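HutD family protein (Pseudomonas aeruginosa, PDB 1YLL) is of unknown function but belongs to the HutD family of the cupin clan and may be linked to histidine utilisation. Local coordinates at residues L44-V49 and L143-Q148; R63-S66 and G72-L75; R109-I114 and A122-L127. All coordinates share one frame; numbering follows the deposited sequence.

Overall arrangement
Strand 6-9 first joins the sheet of the C-terminal half, and the chain then builds the N-terminal cupin-like barrel. Strand 42-49 opens contact 1 there. Strand 62-69 then turns at once into strand 73-77, and contact 2 closes this short loop inside the first barrel. Strand 108-115 returns between 42-49 and 62-69, and the chain crosses into the C-terminal half. There strand 120-129 closes contact 3, and strand 141-146 later closes contact 1. Contacts 2 and 3 follow one another along the chain, and both lie within the long loop of contact 1. Contacts 1 and 3 join the two halves, their centres about 8 Å apart. Contact 2 joins two sheets of one half.

Contact 1: residues L44-V49 and L143-Q148; sequences LSIADV and LLFAQQ
The buried seam between the two cupin-like halves is packed here by L44 and I46 against L143 and F145. L44 and L143 reach toward each other tip to tip. The branch carbon CG of L44 meets methyl CD1 of L143 at 3.7 Å. The second pair crosses at about a right angle. I46 brings its terminal methyl CD1 to the F145 ring, 3.9 Å from CE1 and 4.1 Å from CZ. The methyl meets this ring obliquely. F145 holds CG opposite its backbone N (chi1 176°), which extends the ring across the gap. Strand 42-49 belongs to the six-stranded sheet of the N-terminal half. Strand 141-146 belongs to the five-stranded sheet of the C-terminal half. The sheets face each other here through side chains alone, with no hydrogen bond between the segments. The bicupin architecture expected for HutD proteins places two such barrels side by side. The ring of F145 also stacks on F111 and meets H166. L44 packs on F111 too, and I46 touches H166 and Y14. L144 points away and packs on V190 and A192 of the neighbouring strand 187-197.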
loop_
_atom_site.group_PDB
_atom_site.type_symbol
_atom_site.label_atom_id
_atom_site.label_comp_id
_atom_site.label_asym_id
_atom_site.label_seq_id
_atom_site.Cartn_x
_atom_site.Cartn_y
_atom_site.Cartn_z
ATOM N N LEU D 44 -3.078 21.705 -17.348
ATOM C CA LEU D 44 -2.196 21.884 -16.192
ATOM C C LEU D 44 -0.803 22.110 -16.760
ATOM O O LEU D 44 -0.377 21.407 -17.693
ATOM C CB LEU D 44 -2.192 20.600 -15.351
ATOM C CG LEU D 44 -2.413 20.482 -13.838
ATOM C CD1 LEU D 44 -1.268 19.641 -13.236
ATOM C CD2 LEU D 44 -2.585 21.838 -13.154
ATOM N N SER D 45 -0.064 23.054 -16.210
ATOM C CA SER D 45 1.262 23.309 -16.758
ATOM C C SER D 45 2.170 23.991 -15.743
ATOM O O SER D 45 1.709 24.474 -14.705
ATOM C CB SER D 45 1.142 24.246 -17.966
ATOM O OG SER D 45 0.530 25.492 -17.578
ATOM N N ILE D 46 3.464 24.009 -16.077
ATOM C CA ILE D 46 4.467 24.701 -15.276
ATOM C C ILE D 46 5.034 25.744 -16.229
ATOM O O ILE D 46 5.320 25.434 -17.380
ATOM C CB ILE D 46 5.631 23.804 -14.889
ATOM C CG1 ILE D 46 5.191 22.744 -13.903
ATOM C CG2 ILE D 46 6.755 24.657 -14.278
ATOM C CD1 ILE D 46 6.243 21.633 -13.897
ATOM N N ALA D 47 5.187 26.978 -15.787
ATOM C CA ALA D 47 5.756 27.973 -16.688
ATOM C C ALA D 47 6.978 28.588 -16.037
ATOM O O ALA D 47 7.117 28.575 -14.811
ATOM C CB ALA D 47 4.733 29.055 -17.028
ATOM N N ASP D 48 7.900 29.040 -16.883
ATOM C CA ASP D 48 9.091 29.732 -16.420
ATOM C C ASP D 48 8.816 31.157 -16.815
ATOM O O ASP D 48 8.399 31.423 -17.941
ATOM C CB ASP D 48 10.343 29.229 -17.125
ATOM C CG ASP D 48 10.821 27.916 -16.568
ATOM O OD1 ASP D 48 9.985 27.209 -15.976
ATOM O OD2 ASP D 48 12.016 27.586 -16.724
ATOM N N VAL D 49 8.997 32.082 -15.884
ATOM C CA VAL D 49 8.756 33.468 -16.206
ATOM C C VAL D 49 10.091 34.107 -15.903
ATOM O O VAL D 49 10.486 34.186 -14.745
ATOM C CB VAL D 49 7.673 34.066 -15.310
ATOM C CG1 VAL D 49 7.356 35.475 -15.763
ATOM C CG2 VAL D 49 6.427 33.190 -15.349
ATOM N N LEU D 143 -5.500 15.276 -10.441
ATOM C CA LEU D 143 -4.155 15.541 -10.897
ATOM C C LEU D 143 -3.419 15.810 -9.577
ATOM O O LEU D 143 -3.813 16.682 -8.797
ATOM C CB LEU D 143 -4.119 16.786 -11.796
ATOM C CG LEU D 143 -5.014 16.668 -13.028
ATOM C CD1 LEU D 143 -5.172 18.019 -13.718
ATOM C CD2 LEU D 143 -4.394 15.631 -13.943
ATOM N N LEU D 144 -2.375 15.038 -9.281
ATOM C CA LEU D 144 -1.659 15.235 -8.018
ATOM C C LEU D 144 -0.206 15.562 -8.365
ATOM O O LEU D 144 0.555 14.692 -8.783
ATOM C CB LEU D 144 -1.758 13.955 -7.158
ATOM C CG LEU D 144 -1.309 14.015 -5.705
ATOM C CD1 LEU D 144 0.169 14.281 -5.643
ATOM C CD2 LEU D 144 -2.071 15.104 -4.934
ATOM N N PHE D 145 0.151 16.839 -8.239
ATOM C CA PHE D 145 1.466 17.329 -8.609
ATOM C C PHE D 145 2.393 17.364 -7.408
ATOM O O PHE D 145 2.019 17.890 -6.384
ATOM C CB PHE D 145 1.322 18.751 -9.142
ATOM C CG PHE D 145 2.633 19.420 -9.468
ATOM C CD1 PHE D 145 3.296 19.134 -10.649
ATOM C CD2 PHE D 145 3.182 20.361 -8.580
ATOM C CE1 PHE D 145 4.497 19.778 -10.965
ATOM C CE2 PHE D 145 4.391 21.020 -8.889
ATOM C CZ PHE D 145 5.037 20.735 -10.060
ATOM N N ALA D 146 3.588 16.777 -7.518
ATOM C CA ALA D 146 4.531 16.802 -6.398
ATOM C C ALA D 146 5.550 17.902 -6.615
ATOM O O ALA D 146 6.245 17.881 -7.624
ATOM C CB ALA D 146 5.268 15.449 -6.296
ATOM N N GLN D 147 5.643 18.871 -5.709
ATOM C CA GLN D 147 6.657 19.911 -5.899
ATOM C C GLN D 147 8.000 19.338 -5.420
ATOM O O GLN D 147 9.054 19.555 -6.027
ATOM C CB GLN D 147 6.340 21.159 -5.099
ATOM C CG GLN D 147 7.409 22.187 -5.323
ATOM C CD GLN D 147 7.266 23.387 -4.458
ATOM O OE1 GLN D 147 6.600 23.354 -3.422
ATOM N NE2 GLN D 147 7.918 24.474 -4.861
ATOM N N GLN D 148 7.946 18.606 -4.322
ATOM C CA GLN D 148 9.151 17.996 -3.764
ATOM C C GLN D 148 9.128 16.474 -3.955
ATOM O O GLN D 148 8.076 15.876 -4.138
ATOM C CB GLN D 148 9.277 18.421 -2.306
ATOM C CG GLN D 148 9.462 19.936 -2.215
ATOM C CD GLN D 148 9.153 20.521 -0.868
ATOM O OE1 GLN D 148 9.800 21.483 -0.435
ATOM N NE2 GLN D 148 8.153 19.976 -0.197
#

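Contact 2: residues R63-S66 and G72-L75; sequences RIIS and GMRL
This is an apolar contact between facing sheets inside the N-terminal barrel, where I65 meets M73 and L75. Strand 62-69 lies in the six-stranded sheet and strand 73-77 in the four-stranded one. M73 is a selenomethionine, a label introduced for structure determination. I65 and M73 reach toward each other tip to tip. Methyl CE of M73 sits 3.8 Å from both I65 CG1 and I65 CG2, and 3.9 Å from I65 CD1. One methyl thus rests against three carbons of the isoleucine. The M73 chain starts with CG between the backbone N and the carbonyl carbon (chi1 62°). Beyond CG it is fully extended, which carries CE across to the opposite sheet. L75 approaches I65 at a slant and adds one further touch, CD1 to I65 CG2 at 4.0 Å. No hydrogen bond joins the two segments. F91 and F93 also cover I65, while C101 lies against both M73 and L75. Nearby, R63 sends NH2 to a hydrogen bond with OD1 of N112. I64, next to I65, packs on L177 of a second subunit. Two facing antiparallel sheets closed into a barrel are typical of the cupin fold.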
loop_
_atom_site.group_PDB
_atom_site.type_symbol
_atom_site.label_atom_id
_atom_site.label_comp_id
_atom_site.label_asym_id
_atom_site.label_seq_id
_atom_site.Cartn_x
_atom_site.Cartn_y
_atom_site.Cartn_z
ATOM N N ARG D 63 -8.494 30.790 -14.271
ATOM C CA ARG D 63 -7.100 30.417 -14.029
ATOM C C ARG D 63 -6.810 30.406 -12.543
ATOM O O ARG D 63 -7.362 31.191 -11.767
ATOM C CB ARG D 63 -6.149 31.424 -14.706
ATOM C CG ARG D 63 -6.274 31.512 -16.236
ATOM C CD ARG D 63 -5.086 32.275 -16.852
ATOM N NE ARG D 63 -3.804 31.644 -16.512
ATOM C CZ ARG D 63 -2.634 32.002 -17.040
ATOM N NH1 ARG D 63 -2.582 32.984 -17.927
ATOM N NH2 ARG D 63 -1.507 31.370 -16.691
ATOM N N ILE D 64 -5.929 29.490 -12.143
ATOM C CA ILE D 64 -5.452 29.481 -10.755
ATOM C C ILE D 64 -3.941 29.289 -10.939
ATOM O O ILE D 64 -3.499 28.298 -11.529
ATOM C CB ILE D 64 -5.994 28.330 -9.923
ATOM C CG1 ILE D 64 -7.531 28.318 -9.965
ATOM C CG2 ILE D 64 -5.527 28.500 -8.471
ATOM C CD1 ILE D 64 -8.137 27.306 -8.951
ATOM N N ILE D 65 -3.149 30.223 -10.419
ATOM C CA ILE D 65 -1.705 30.126 -10.580
ATOM C C ILE D 65 -1.045 30.093 -9.210
ATOM O O ILE D 65 -1.555 30.675 -8.257
ATOM C CB ILE D 65 -1.190 31.370 -11.361
ATOM C CG1 ILE D 65 0.285 31.218 -11.699
ATOM C CG2 ILE D 65 -1.451 32.639 -10.547
ATOM C CD1 ILE D 65 0.653 32.047 -12.893
ATOM N N SER D 66 0.071 29.379 -9.128
ATOM C CA SER D 66 0.844 29.293 -7.895
ATOM C C SER D 66 2.340 29.406 -8.201
ATOM O O SER D 66 2.821 28.779 -9.118
ATOM C CB SER D 66 0.655 27.938 -7.183
ATOM O OG SER D 66 -0.673 27.680 -6.788
ATOM N N GLY D 72 9.137 35.235 -6.145
ATOM C CA GLY D 72 7.722 35.524 -6.169
ATOM C C GLY D 72 7.366 36.550 -7.224
ATOM O O GLY D 72 8.223 37.012 -7.993
HETATM N N MSE D 73 6.094 36.932 -7.233
HETATM C CA MSE D 73 5.578 37.858 -8.231
HETATM C C MSE D 73 4.386 38.633 -7.688
HETATM O O MSE D 73 3.831 38.329 -6.645
HETATM C CB MSE D 73 5.113 37.075 -9.475
HETATM C CG MSE D 73 3.988 36.124 -9.176
HETATM SE SE MSE D 73 3.346 35.115 -10.748
HETATM C CE MSE D 73 2.024 34.039 -9.841
ATOM N N ARG D 74 4.021 39.675 -8.407
ATOM C CA ARG D 74 2.864 40.471 -8.047
ATOM C C ARG D 74 2.074 40.573 -9.342
ATOM O O ARG D 74 2.632 40.967 -10.366
ATOM C CB ARG D 74 3.275 41.887 -7.589
ATOM C CG ARG D 74 2.062 42.814 -7.416
ATOM C CD ARG D 74 2.454 44.249 -7.030
ATOM N NE ARG D 74 2.934 45.067 -8.154
ATOM C CZ ARG D 74 4.169 45.573 -8.247
ATOM N NH1 ARG D 74 5.060 45.346 -7.289
ATOM N NH2 ARG D 74 4.512 46.315 -9.294
ATOM N N LEU D 75 0.797 40.204 -9.314
ATOM C CA LEU D 75 -0.027 40.296 -10.511
ATOM C C LEU D 75 -0.934 41.515 -10.458
ATOM O O LEU D 75 -1.627 41.733 -9.455
ATOM C CB LEU D 75 -0.911 39.031 -10.671
ATOM C CG LEU D 75 -0.126 37.753 -10.986
ATOM C CD1 LEU D 75 -1.090 36.573 -11.068
ATOM C CD2 LEU D 75 0.654 37.926 -12.304
#

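Contact 3: residues R109-I114 and A122-L127; sequences RDFNLI and ARLQWL
F111 and W126 meet at a slant across the seam between the two halves of the chain. F111 CD2 lies 3.9 Å from CZ2 of W126. The F111 ring and the six-membered ring of W126 have centroids 5.8 Å apart and planes at 68°. W126 keeps CG beside its backbone N (chi1 -80°), and the far end of its indole comes nearer to F111 than its base does. Its NE1 hydrogen-bonds to OG of S66, which anchors the indole. CD1 of L124 lies 4.1 Å from CB of L113, and the same methyl comes obliquely near the F111 ring. CD1 of L113 in turn reaches CB of A122 at 4.2 Å. Segments 109-114 and 122-127 run antiparallel at 168°, their axes 9.9 Å apart at closest approach, in facing sheets of two cupin-like barrels. C191 adds to the same apolar layer. On the other face of strand 120-129, R123 grips OE1 of Q125 end-on, from NH1 at 2.8 Å and NH2 at 3.0 Å. OE1 lies in the guanidinium plane. R123 also forms a salt bridge with E194 of a second subunit, where R123 and L124 extend the sheet across the interface in an antiparallel ladder.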
loop_
_atom_site.group_PDB
_atom_site.type_symbol
_atom_site.label_atom_id
_atom_site.label_comp_id
_atom_site.label_asym_id
_atom_site.label_seq_id
_atom_site.Cartn_x
_atom_site.Cartn_y
_atom_site.Cartn_z
ATOM N N ARG D 109 9.258 30.076 -11.386
ATOM C CA ARG D 109 8.595 28.981 -12.088
ATOM C C ARG D 109 7.262 28.925 -11.381
ATOM O O ARG D 109 7.173 29.121 -10.157
ATOM C CB ARG D 109 9.307 27.640 -11.903
ATOM C CG ARG D 109 10.719 27.619 -12.479
ATOM C CD ARG D 109 11.213 26.182 -12.662
ATOM N NE ARG D 109 10.685 25.609 -13.902
ATOM C CZ ARG D 109 10.654 24.306 -14.173
ATOM N NH1 ARG D 109 11.115 23.444 -13.288
ATOM N NH2 ARG D 109 10.167 23.870 -15.328
ATOM N N ASP D 110 6.204 28.687 -12.147
ATOM C CA ASP D 110 4.893 28.622 -11.545
ATOM C C ASP D 110 4.167 27.363 -11.998
ATOM O O ASP D 110 4.637 26.638 -12.876
ATOM C CB ASP D 110 4.047 29.867 -11.869
ATOM C CG ASP D 110 3.857 30.104 -13.343
ATOM O OD1 ASP D 110 3.749 29.132 -14.141
ATOM O OD2 ASP D 110 3.786 31.299 -13.707
ATOM N N PHE D 111 3.057 27.099 -11.327
ATOM C CA PHE D 111 2.216 25.941 -11.585
ATOM C C PHE D 111 0.853 26.555 -11.938
ATOM O O PHE D 111 0.329 27.382 -11.180
ATOM C CB PHE D 111 2.172 25.137 -10.290
ATOM C CG PHE D 111 1.266 23.957 -10.329
ATOM C CD1 PHE D 111 1.562 22.853 -11.150
ATOM C CD2 PHE D 111 0.136 23.919 -9.535
ATOM C CE1 PHE D 111 0.726 21.745 -11.164
ATOM C CE2 PHE D 111 -0.705 22.799 -9.545
ATOM C CZ PHE D 111 -0.409 21.722 -10.361
ATOM N N ASN D 112 0.283 26.128 -13.069
ATOM C CA ASN D 112 -0.943 26.749 -13.565
ATOM C C ASN D 112 -2.042 25.775 -13.851
ATOM O O ASN D 112 -1.787 24.794 -14.517
ATOM C CB ASN D 112 -0.656 27.419 -14.921
ATOM C CG ASN D 112 -0.042 28.797 -14.799
ATOM O OD1 ASN D 112 -0.704 29.743 -14.378
ATOM N ND2 ASN D 112 1.223 28.917 -15.182
ATOM N N LEU D 113 -3.266 26.072 -13.388
ATOM C CA LEU D 113 -4.430 25.257 -13.766
ATOM C C LEU D 113 -5.265 26.240 -14.591
ATOM O O LEU D 113 -5.476 27.347 -14.148
ATOM C CB LEU D 113 -5.285 24.901 -12.537
ATOM C CG LEU D 113 -6.314 23.749 -12.532
ATOM C CD1 LEU D 113 -7.534 24.130 -11.755
ATOM C CD2 LEU D 113 -6.647 23.223 -13.901
ATOM N N ILE D 114 -5.684 25.853 -15.793
ATOM C CA ILE D 114 -6.563 26.714 -16.588
ATOM C C ILE D 114 -7.729 25.805 -16.954
ATOM O O ILE D 114 -7.498 24.718 -17.467
ATOM C CB ILE D 114 -5.837 27.198 -17.854
ATOM C CG1 ILE D 114 -4.567 27.957 -17.433
ATOM C CG2 ILE D 114 -6.770 28.089 -18.739
ATOM C CD1 ILE D 114 -3.750 28.478 -18.593
ATOM N N ALA D 122 -13.868 22.650 -10.370
ATOM C CA ALA D 122 -12.495 22.430 -9.896
ATOM C C ALA D 122 -12.248 22.656 -8.411
ATOM O O ALA D 122 -12.974 23.404 -7.752
ATOM C CB ALA D 122 -11.535 23.348 -10.703
ATOM N N ARG D 123 -11.196 22.002 -7.890
ATOM C CA ARG D 123 -10.774 22.214 -6.506
ATOM C C ARG D 123 -9.242 22.158 -6.600
ATOM O O ARG D 123 -8.687 21.360 -7.362
ATOM C CB ARG D 123 -11.266 21.103 -5.586
ATOM C CG ARG D 123 -11.011 21.407 -4.112
ATOM C CD ARG D 123 -11.387 20.210 -3.271
ATOM N NE ARG D 123 -11.345 20.546 -1.852
ATOM C CZ ARG D 123 -10.236 20.595 -1.097
ATOM N NH1 ARG D 123 -9.030 20.321 -1.595
ATOM N NH2 ARG D 123 -10.358 20.924 0.190
ATOM N N LEU D 124 -8.570 23.028 -5.874
ATOM C CA LEU D 124 -7.122 23.014 -5.926
ATOM C C LEU D 124 -6.613 23.324 -4.543
ATOM O O LEU D 124 -7.019 24.336 -3.936
ATOM C CB LEU D 124 -6.605 24.058 -6.930
ATOM C CG LEU D 124 -5.072 24.123 -7.063
ATOM C CD1 LEU D 124 -4.691 24.538 -8.517
ATOM C CD2 LEU D 124 -4.418 25.077 -6.023
ATOM N N GLN D 125 -5.715 22.469 -4.034
ATOM C CA GLN D 125 -5.180 22.709 -2.698
ATOM C C GLN D 125 -3.749 22.202 -2.514
ATOM O O GLN D 125 -3.453 21.077 -2.862
ATOM C CB GLN D 125 -6.066 22.013 -1.645
ATOM C CG GLN D 125 -5.572 22.236 -0.205
ATOM C CD GLN D 125 -6.490 21.732 0.855
ATOM O OE1 GLN D 125 -7.388 20.954 0.591
ATOM N NE2 GLN D 125 -6.264 22.184 2.098
ATOM N N TRP D 126 -2.880 23.050 -1.975
ATOM C CA TRP D 126 -1.500 22.646 -1.665
ATOM C C TRP D 126 -1.540 21.934 -0.325
ATOM O O TRP D 126 -2.136 22.433 0.617
ATOM C CB TRP D 126 -0.605 23.892 -1.561
ATOM C CG TRP D 126 -0.206 24.371 -2.902
ATOM C CD1 TRP D 126 -0.796 25.400 -3.636
ATOM C CD2 TRP D 126 0.830 23.849 -3.721
ATOM N NE1 TRP D 126 -0.171 25.535 -4.829
ATOM C CE2 TRP D 126 0.827 24.596 -4.928
ATOM C CE3 TRP D 126 1.763 22.820 -3.566
ATOM C CZ2 TRP D 126 1.725 24.340 -5.966
ATOM C CZ3 TRP D 126 2.652 22.567 -4.596
ATOM C CH2 TRP D 126 2.633 23.319 -5.777
ATOM N N LEU D 127 -0.928 20.743 -0.277
ATOM C CA LEU D 127 -0.896 19.922 0.936
ATOM C C LEU D 127 0.543 19.550 1.257
ATOM O O LEU D 127 1.289 19.170 0.369
ATOM C CB LEU D 127 -1.694 18.651 0.677
ATOM C CG LEU D 127 -3.185 18.857 0.355
ATOM C CD1 LEU D 127 -3.775 17.584 -0.266
ATOM C CD2 LEU D 127 -3.915 19.251 1.612
#